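BugD (Bordetella pertussis Tohama I, PDB 2F5X) probably captures aspartic acid in the periplasm as a solute-binding receptor, holding the amino acid in a pocket and serving a tripartite tricarboxylate transporter-type uptake system. Local coordinates at residues A[62-67]-A[78-83]; A[97-102]-A[291-296]. One frame throughout, in Å; residues are numbered along the deposited sequence.

Contact 1: A[62-67]-A[78-83]. With ASP (aspartic acid), chain D.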
ATOM      1  N   ILE A  62       2.904   9.192   9.857  1.00 10.17           N
ATOM      2  CA  ILE A  62       2.199  10.311  10.483  1.00 10.50           C
ATOM      3  C   ILE A  62       0.711   9.985  10.660  1.00 10.36           C
ATOM      4  O   ILE A  62       0.140  10.185  11.745  1.00 10.21           O
ATOM      5  CB  ILE A  62       2.419  11.627   9.679  1.00 11.06           C
ATOM      6  CG1 ILE A  62       3.898  12.051   9.721  1.00 13.49           C
ATOM      7  CG2 ILE A  62       1.496  12.746  10.181  1.00 11.90           C
ATOM      8  CD1 ILE A  62       4.498  12.165  11.064  1.00 18.18           C
ATOM      9  N   GLY A  63       0.090   9.462   9.606  1.00  9.63           N
ATOM     10  CA  GLY A  63      -1.310   9.077   9.678  1.00  9.28           C
ATOM     11  C   GLY A  63      -1.547   7.938  10.657  1.00  9.45           C
ATOM     12  O   GLY A  63      -2.506   7.955  11.436  1.00  8.98           O
ATOM     13  N   THR A  64      -0.658   6.952  10.627  1.00  8.57           N
ATOM     14  CA  THR A  64      -0.765   5.808  11.528  1.00  8.86           C
ATOM     15  C   THR A  64      -0.666   6.265  12.974  1.00  9.12           C
ATOM     16  O   THR A  64      -1.458   5.844  13.830  1.00  9.39           O
ATOM     17  CB  THR A  64       0.316   4.778  11.197  1.00  8.35           C
ATOM     18  OG1 THR A  64       0.061   4.248   9.884  1.00  9.28           O
ATOM     19  CG2 THR A  64       0.206   3.559  12.150  1.00  8.01           C
ATOM     20  N   THR A  65       0.290   7.155  13.225  1.00  9.54           N
ATOM     21  CA  THR A  65       0.505   7.712  14.548  1.00 10.16           C
ATOM     22  C   THR A  65      -0.707   8.509  15.011  1.00 10.06           C
ATOM     23  O   THR A  65      -1.088   8.424  16.187  1.00 10.49           O
ATOM     24  CB  THR A  65       1.760   8.597  14.540  1.00 10.14           C
ATOM     25  OG1 THR A  65       2.898   7.758  14.336  1.00 11.10           O
ATOM     26  CG2 THR A  65       2.012   9.214  15.921  1.00 11.56           C
ATOM     27  N   GLN A  66      -1.311   9.263  14.089  1.00 10.38           N
ATOM     28  CA  GLN A  66      -2.504  10.038  14.414  1.00 11.10           C
ATOM     29  C   GLN A  66      -3.611   9.161  15.004  1.00 11.10           C
ATOM     30  O   GLN A  66      -4.202   9.504  16.035  1.00 11.51           O
ATOM     31  CB  GLN A  66      -3.018  10.812  13.201  1.00 11.62           C
ATOM     32  CG  GLN A  66      -4.225  11.669  13.546  1.00 14.86           C
ATOM     33  CD  GLN A  66      -4.767  12.421  12.356  1.00 19.49           C
ATOM     34  OE1 GLN A  66      -4.055  13.230  11.756  1.00 22.43           O
ATOM     35  NE2 GLN A  66      -6.027  12.164  12.012  1.00 22.57           N
ATOM     36  N   VAL A  67      -3.890   8.033  14.361  1.00 10.53           N
ATOM     37  CA  VAL A  67      -4.896   7.119  14.892  1.00 10.09           C
ATOM     38  C   VAL A  67      -4.415   6.471  16.189  1.00 10.31           C
ATOM     39  O   VAL A  67      -5.208   6.307  17.127  1.00 10.53           O
ATOM     40  CB  VAL A  67      -5.359   6.068  13.852  1.00  9.75           C
ATOM     41  CG1 VAL A  67      -6.434   5.152  14.440  1.00 10.55           C
ATOM     42  CG2 VAL A  67      -5.909   6.763  12.626  1.00 10.40           C
ATOM     43  N   LEU A  78      -8.205   3.494  11.343  1.00 10.25           N
ATOM     44  CA  LEU A  78      -7.084   3.579  10.421  1.00  9.29           C
ATOM     45  C   LEU A  78      -7.257   2.576   9.296  1.00  9.25           C
ATOM     46  O   LEU A  78      -7.543   1.413   9.554  1.00  9.06           O
ATOM     47  CB  LEU A  78      -5.782   3.274  11.174  1.00  8.97           C
ATOM     48  CG  LEU A  78      -4.497   3.213  10.346  1.00  8.23           C
ATOM     49  CD1 LEU A  78      -4.135   4.613   9.851  1.00  8.65           C
ATOM     50  CD2 LEU A  78      -3.371   2.602  11.183  1.00  8.85           C
ATOM     51  N   LEU A  79      -7.092   3.028   8.054  1.00  8.88           N
ATOM     52  CA  LEU A  79      -6.915   2.098   6.944  1.00  9.34           C
ATOM     53  C   LEU A  79      -5.487   2.259   6.463  1.00  8.92           C
ATOM     54  O   LEU A  79      -5.105   3.318   5.961  1.00  9.57           O
ATOM     55  CB  LEU A  79      -7.905   2.342   5.796  1.00  9.97           C
ATOM     56  CG  LEU A  79      -7.691   1.310   4.668  1.00 11.90           C
ATOM     57  CD1 LEU A  79      -8.322  -0.074   5.004  1.00 13.75           C
ATOM     58  CD2 LEU A  79      -8.175   1.829   3.340  1.00 16.10           C
HETATM   59  N   MSE A  80      -4.691   1.215   6.644  1.00  8.43           N
HETATM   60  CA  MSE A  80      -3.273   1.286   6.321  1.00  8.27           C
HETATM   61  C   MSE A  80      -2.813  -0.044   5.740  1.00  8.32           C
HETATM   62  O   MSE A  80      -3.412  -1.082   6.005  1.00  8.84           O
HETATM   63  CB  MSE A  80      -2.473   1.663   7.585  1.00  8.44           C
HETATM   64  CG  MSE A  80      -0.956   1.874   7.390  1.00  8.83           C
HETATM   65 SE   MSE A  80      -0.475   3.087   5.931  1.00  9.60          SE
HETATM   66  CE  MSE A  80       1.461   2.733   5.939  1.00  8.47           C
ATOM     67  N   HIS A  81      -1.743   0.003   4.957  1.00  7.91           N
ATOM     68  CA  HIS A  81      -1.233  -1.173   4.272  1.00  7.46           C
ATOM     69  C   HIS A  81       0.021  -1.742   4.928  1.00  7.55           C
ATOM     70  O   HIS A  81       0.375  -1.341   6.044  1.00  7.75           O
ATOM     71  CB  HIS A  81      -1.043  -0.879   2.778  1.00  7.49           C
ATOM     72  CG  HIS A  81      -0.063   0.215   2.473  1.00  8.05           C
ATOM     73  ND1 HIS A  81       1.195   0.281   3.040  1.00  8.03           N
ATOM     74  CD2 HIS A  81      -0.146   1.261   1.618  1.00  8.78           C
ATOM     75  CE1 HIS A  81       1.843   1.322   2.546  1.00  7.97           C
ATOM     76  NE2 HIS A  81       1.050   1.935   1.681  1.00  8.19           N
ATOM     77  N   ALA A  82       0.675  -2.678   4.239  1.00  7.82           N
ATOM     78  CA  ALA A  82       1.859  -3.383   4.743  1.00  7.85           C
ATOM     79  C   ALA A  82       2.978  -2.465   5.252  1.00  8.18           C
ATOM     80  O   ALA A  82       3.843  -2.903   6.018  1.00  8.50           O
ATOM     81  CB  ALA A  82       2.402  -4.340   3.669  1.00  8.22           C
ATOM     82  N   GLY A  83       2.970  -1.206   4.823  1.00  8.10           N
ATOM     83  CA  GLY A  83       3.899  -0.210   5.348  1.00  8.27           C
ATOM     84  C   GLY A  83       3.808  -0.081   6.860  1.00  7.94           C
ATOM     85  O   GLY A  83       4.780   0.295   7.518  1.00  7.86           O
TER
HETATM   86  N   ASP D 901      -0.414   3.321  -0.708  1.00  7.83           N
HETATM   87  CA  ASP D 901       0.202   4.678  -0.809  1.00  7.79           C
HETATM   88  C   ASP D 901      -0.806   5.722  -1.263  1.00  8.12           C
HETATM   89  O   ASP D 901      -0.425   6.773  -1.813  1.00  8.63           O
HETATM   90  CB  ASP D 901       1.389   4.656  -1.763  1.00  7.59           C
HETATM   91  CG  ASP D 901       2.530   3.821  -1.243  1.00  7.57           C
HETATM   92  OD1 ASP D 901       3.461   3.549  -2.036  1.00  7.40           O
HETATM   93  OD2 ASP D 901       2.575   3.401  -0.058  1.00  8.41           O
HETATM   94  OXT ASP D 901      -2.003   5.496  -1.076  1.00  8.21           O
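The shortest polar bond here runs from H81 NE2 to OD2 of the bound aspartic acid, 2.7 Å, and it is delivered from the last residue of a strand in a β-α-β crossover. Helix 61-68 is the helical arm between strands 50-54 and 76-81, both parallel neighbours of strand 19-23, and it packs on strand 76-81 with the segment axes 8.9 Å apart. Histidine suits the strand end because its two nitrogens do different work. ND1 accepts from G83 N (2.9 Å), which lies only 4° out of the ring plane; this capping bond fixes the ring's rotation and leaves NE2 to donate. H81's ring also meets those of F25 and H239.

Behind the pocket the packing is mostly apolar. L78 CG stands anti to the backbone N (chi1 176°), which carries it toward the helix; CD2 meets T64 CG2 at 3.8 Å, while CD1 lies over the G63 backbone, where glycine presents no side chain. The branched V67 sets both methyls against L78 CB. T64's hydroxyl, buried, is bonded to G60 O one turn back, so a polar residue is tolerated, and T64 OG1 rests 3.6 Å from M80 CG of the selenomethionine.

Contact 2: A[97-102]-A[291-296]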
ATOM      1  N   GLU A  97       3.496   1.517  18.192  1.00  9.68           N
ATOM      2  CA  GLU A  97       3.978   0.189  18.511  1.00 10.01           C
ATOM      3  C   GLU A  97       3.088  -0.762  17.695  1.00  9.97           C
ATOM      4  O   GLU A  97       1.877  -0.804  17.910  1.00  9.81           O
ATOM      5  CB  GLU A  97       3.831  -0.043  20.026  1.00 10.78           C
ATOM      6  CG  GLU A  97       4.936  -0.873  20.665  1.00 11.15           C
ATOM      7  CD  GLU A  97       4.681  -2.367  20.585  1.00 12.10           C
ATOM      8  OE1 GLU A  97       5.189  -3.095  21.463  1.00 13.96           O
ATOM      9  OE2 GLU A  97       3.982  -2.819  19.654  1.00 11.37           O
ATOM     10  N   PRO A  98       3.655  -1.493  16.731  1.00  9.94           N
ATOM     11  CA  PRO A  98       2.813  -2.224  15.762  1.00  9.90           C
ATOM     12  C   PRO A  98       1.941  -3.315  16.394  1.00 10.11           C
ATOM     13  O   PRO A  98       0.861  -3.630  15.871  1.00 10.53           O
ATOM     14  CB  PRO A  98       3.840  -2.822  14.787  1.00 10.25           C
ATOM     15  CG  PRO A  98       5.090  -2.934  15.602  1.00  9.94           C
ATOM     16  CD  PRO A  98       5.097  -1.698  16.469  1.00  9.69           C
ATOM     17  N   TYR A  99       2.390  -3.876  17.516  1.00 10.12           N
ATOM     18  CA  TYR A  99       1.643  -4.960  18.157  1.00 10.43           C
ATOM     19  C   TYR A  99       0.670  -4.495  19.227  1.00 10.36           C
ATOM     20  O   TYR A  99      -0.229  -5.255  19.608  1.00 11.21           O
ATOM     21  CB  TYR A  99       2.607  -5.977  18.774  1.00 10.42           C
ATOM     22  CG  TYR A  99       3.729  -6.409  17.853  1.00 10.94           C
ATOM     23  CD1 TYR A  99       3.467  -7.052  16.634  1.00 12.28           C
ATOM     24  CD2 TYR A  99       5.060  -6.171  18.201  1.00 11.97           C
ATOM     25  CE1 TYR A  99       4.518  -7.453  15.795  1.00 12.10           C
ATOM     26  CE2 TYR A  99       6.107  -6.569  17.380  1.00 12.39           C
ATOM     27  CZ  TYR A  99       5.832  -7.212  16.183  1.00 12.75           C
ATOM     28  OH  TYR A  99       6.876  -7.607  15.379  1.00 13.83           O
ATOM     29  N   THR A 100       0.847  -3.277  19.737  1.00  9.95           N
ATOM     30  CA  THR A 100       0.042  -2.834  20.890  1.00 10.25           C
ATOM     31  C   THR A 100      -0.682  -1.499  20.763  1.00 10.22           C
ATOM     32  O   THR A 100      -1.584  -1.226  21.553  1.00 10.79           O
ATOM     33  CB  THR A 100       0.877  -2.795  22.192  1.00 10.50           C
ATOM     34  OG1 THR A 100       1.945  -1.845  22.047  1.00 10.88           O
ATOM     35  CG2 THR A 100       1.546  -4.134  22.474  1.00 10.77           C
ATOM     36  N   SER A 101      -0.301  -0.658  19.806  1.00  9.83           N
ATOM     37  CA  SER A 101      -0.913   0.672  19.726  1.00  9.72           C
ATOM     38  C   SER A 101      -2.389   0.662  19.329  1.00  9.60           C
ATOM     39  O   SER A 101      -3.087   1.664  19.520  1.00  9.26           O
ATOM     40  CB  SER A 101      -0.127   1.572  18.769  1.00  9.56           C
ATOM     41  OG  SER A 101       1.063   1.996  19.393  1.00 10.11           O
ATOM     42  N   PHE A 102      -2.852  -0.469  18.800  1.00  9.53           N
ATOM     43  CA  PHE A 102      -4.186  -0.563  18.210  1.00  9.70           C
ATOM     44  C   PHE A 102      -4.948  -1.797  18.653  1.00 10.07           C
ATOM     45  O   PHE A 102      -4.354  -2.782  19.106  1.00 11.32           O
ATOM     46  CB  PHE A 102      -4.073  -0.626  16.679  1.00  9.66           C
ATOM     47  CG  PHE A 102      -3.396   0.569  16.074  1.00  9.58           C
ATOM     48  CD1 PHE A 102      -4.129   1.709  15.741  1.00  8.63           C
ATOM     49  CD2 PHE A 102      -2.024   0.560  15.842  1.00  9.00           C
ATOM     50  CE1 PHE A 102      -3.490   2.833  15.185  1.00  7.31           C
ATOM     51  CE2 PHE A 102      -1.391   1.662  15.284  1.00  9.18           C
ATOM     52  CZ  PHE A 102      -2.126   2.802  14.960  1.00  9.03           C
ATOM     53  N   ALA A 291      -2.137 -11.696  13.381  1.00 11.54           N
ATOM     54  CA  ALA A 291      -1.212 -12.731  12.895  1.00 11.35           C
ATOM     55  C   ALA A 291      -0.392 -12.219  11.714  1.00 11.04           C
ATOM     56  O   ALA A 291       0.804 -12.504  11.610  1.00 11.24           O
ATOM     57  CB  ALA A 291      -1.973 -13.987  12.497  1.00 11.19           C
ATOM     58  N   LYS A 292      -1.041 -11.471  10.824  1.00 10.79           N
ATOM     59  CA  LYS A 292      -0.358 -10.898   9.666  1.00 10.64           C
ATOM     60  C   LYS A 292       0.757  -9.951  10.104  1.00 10.74           C
ATOM     61  O   LYS A 292       1.885 -10.051   9.622  1.00 10.88           O
ATOM     62  CB  LYS A 292      -1.351 -10.172   8.742  1.00 11.10           C
ATOM     63  CG  LYS A 292      -0.708  -9.605   7.445  1.00 11.82           C
ATOM     64  CD  LYS A 292      -0.196 -10.717   6.511  1.00 14.90           C
ATOM     65  CE  LYS A 292      -1.324 -11.530   5.889  1.00 18.65           C
ATOM     66  NZ  LYS A 292      -0.793 -12.637   5.037  1.00 21.66           N
ATOM     67  N   VAL A 293       0.440  -9.035  11.014  1.00 10.64           N
ATOM     68  CA  VAL A 293       1.441  -8.097  11.538  1.00 10.76           C
ATOM     69  C   VAL A 293       2.593  -8.835  12.236  1.00 10.97           C
ATOM     70  O   VAL A 293       3.768  -8.507  12.031  1.00 11.31           O
ATOM     71  CB  VAL A 293       0.804  -7.038  12.485  1.00 10.72           C
ATOM     72  CG1 VAL A 293       1.887  -6.157  13.162  1.00 10.22           C
ATOM     73  CG2 VAL A 293      -0.185  -6.156  11.714  1.00 10.88           C
ATOM     74  N   LYS A 294       2.247  -9.840  13.040  1.00 11.43           N
ATOM     75  CA  LYS A 294       3.226 -10.642  13.773  1.00 11.95           C
ATOM     76  C   LYS A 294       4.232 -11.314  12.840  1.00 11.93           C
ATOM     77  O   LYS A 294       5.427 -11.359  13.147  1.00 12.06           O
ATOM     78  CB  LYS A 294       2.506 -11.699  14.638  1.00 12.23           C
ATOM     79  CG  LYS A 294       3.442 -12.616  15.429  1.00 15.68           C
ATOM     80  CD  LYS A 294       2.678 -13.712  16.162  1.00 18.56           C
ATOM     81  CE  LYS A 294       3.619 -14.799  16.701  1.00 21.49           C
ATOM     82  NZ  LYS A 294       2.867 -16.032  17.096  1.00 24.04           N
ATOM     83  N   GLN A 295       3.751 -11.817  11.704  1.00 11.54           N
ATOM     84  CA  GLN A 295       4.614 -12.477  10.725  1.00 11.78           C
ATOM     85  C   GLN A 295       5.407 -11.453   9.912  1.00 11.43           C
ATOM     86  O   GLN A 295       6.587 -11.660   9.617  1.00 11.80           O
ATOM     87  CB  GLN A 295       3.782 -13.365   9.788  1.00 12.11           C
ATOM     88  CG  GLN A 295       4.609 -14.260   8.857  1.00 12.76           C
ATOM     89  CD  GLN A 295       5.152 -13.517   7.643  1.00 14.80           C
ATOM     90  OE1 GLN A 295       4.549 -12.542   7.178  1.00 15.57           O
ATOM     91  NE2 GLN A 295       6.296 -13.966   7.137  1.00 15.16           N
ATOM     92  N   GLN A 296       4.762 -10.343   9.569  1.00 11.19           N
ATOM     93  CA  GLN A 296       5.327  -9.410   8.596  1.00 10.99           C
ATOM     94  C   GLN A 296       6.450  -8.522   9.117  1.00 11.53           C
ATOM     95  O   GLN A 296       7.426  -8.268   8.396  1.00 11.44           O
ATOM     96  CB  GLN A 296       4.226  -8.555   7.971  1.00 10.79           C
ATOM     97  CG  GLN A 296       3.368  -9.330   6.969  1.00 11.37           C
ATOM     98  CD  GLN A 296       3.991  -9.358   5.592  1.00 11.54           C
ATOM     99  OE1 GLN A 296       3.878  -8.392   4.845  1.00 12.25           O
ATOM    100  NE2 GLN A 296       4.641 -10.469   5.247  1.00 13.88           N
TER
HETATM  101  O   HOH W   1       6.479 -10.504  15.519  1.00 22.32           O
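P98 and Y99 lean on V293 and K294 of the C-terminal helix 286-306, and they do so from the corner of a type I β-turn, residues 97-100, that leads into strand 102-117. E97 opens the turn: its carbonyl oxygen accepts from both T100 N and S101 N, extending the turn by one residue, and its carboxylate folds back so that OE2 takes Y99 N at 2.9 Å, nearly along the C-O axis, and, weakly, T100 N. A glutamate here thus braces the turn with its own side chain.

P98 follows at the second turn position, where its fixed phi and lack of an N-H cost nothing. Its carbonyl oxygen lies 3.8 Å from V293 CG1, and its CB 4.2 Å from the same methyl; P98 also touches P88 and F84. Next comes Y99, with CG beside the backbone N and anti to the carbonyl carbon (chi1 -48°). This torsion carries the ring out to the helix, where CD1 lies 3.9 Å from V293 CG1 and CE1 skirts the K294 backbone at CA. P98 CG sits above one ring face, over its centre, 4.1 Å from the plane. V293, short, branched and buried, touches this ring and also F84, W238 and W242, whereas the long K294 chain extends away, which suits an exposed position. The phenol end stays wet: a water 2.9 Å from Y99 OH donates to K294 O at 2.7 Å.

S101 lies just past the turn and ties back to its start: S101 OG accepts from E97 N at 2.8 Å, with a nearly straight N-H angle of 168°.

Contact 1 and contact 2 have centres 12 Å apart, and F102 joins them. As the loop 97-102 enters strand 102-117, its ring plugs into the face of the crossover unit: F102 CZ lies 3.3 Å from T64 O and 4.0 Å from L78 CD2, and F102 CE1 is 3.8 Å from V67 CG1. A second route leaves the other end of contact 1, where the chain beyond H81 turns into helix 83-86; F84 of that helix touches both P98 and V293 of contact 2. Only contact 1 contributes to the ligand pocket, through H81, which joins T31, S151 and Q192 around the aspartic acid; contact 2 joins the loop 97-102 to helix 286-306 and adds no residue to the pocket.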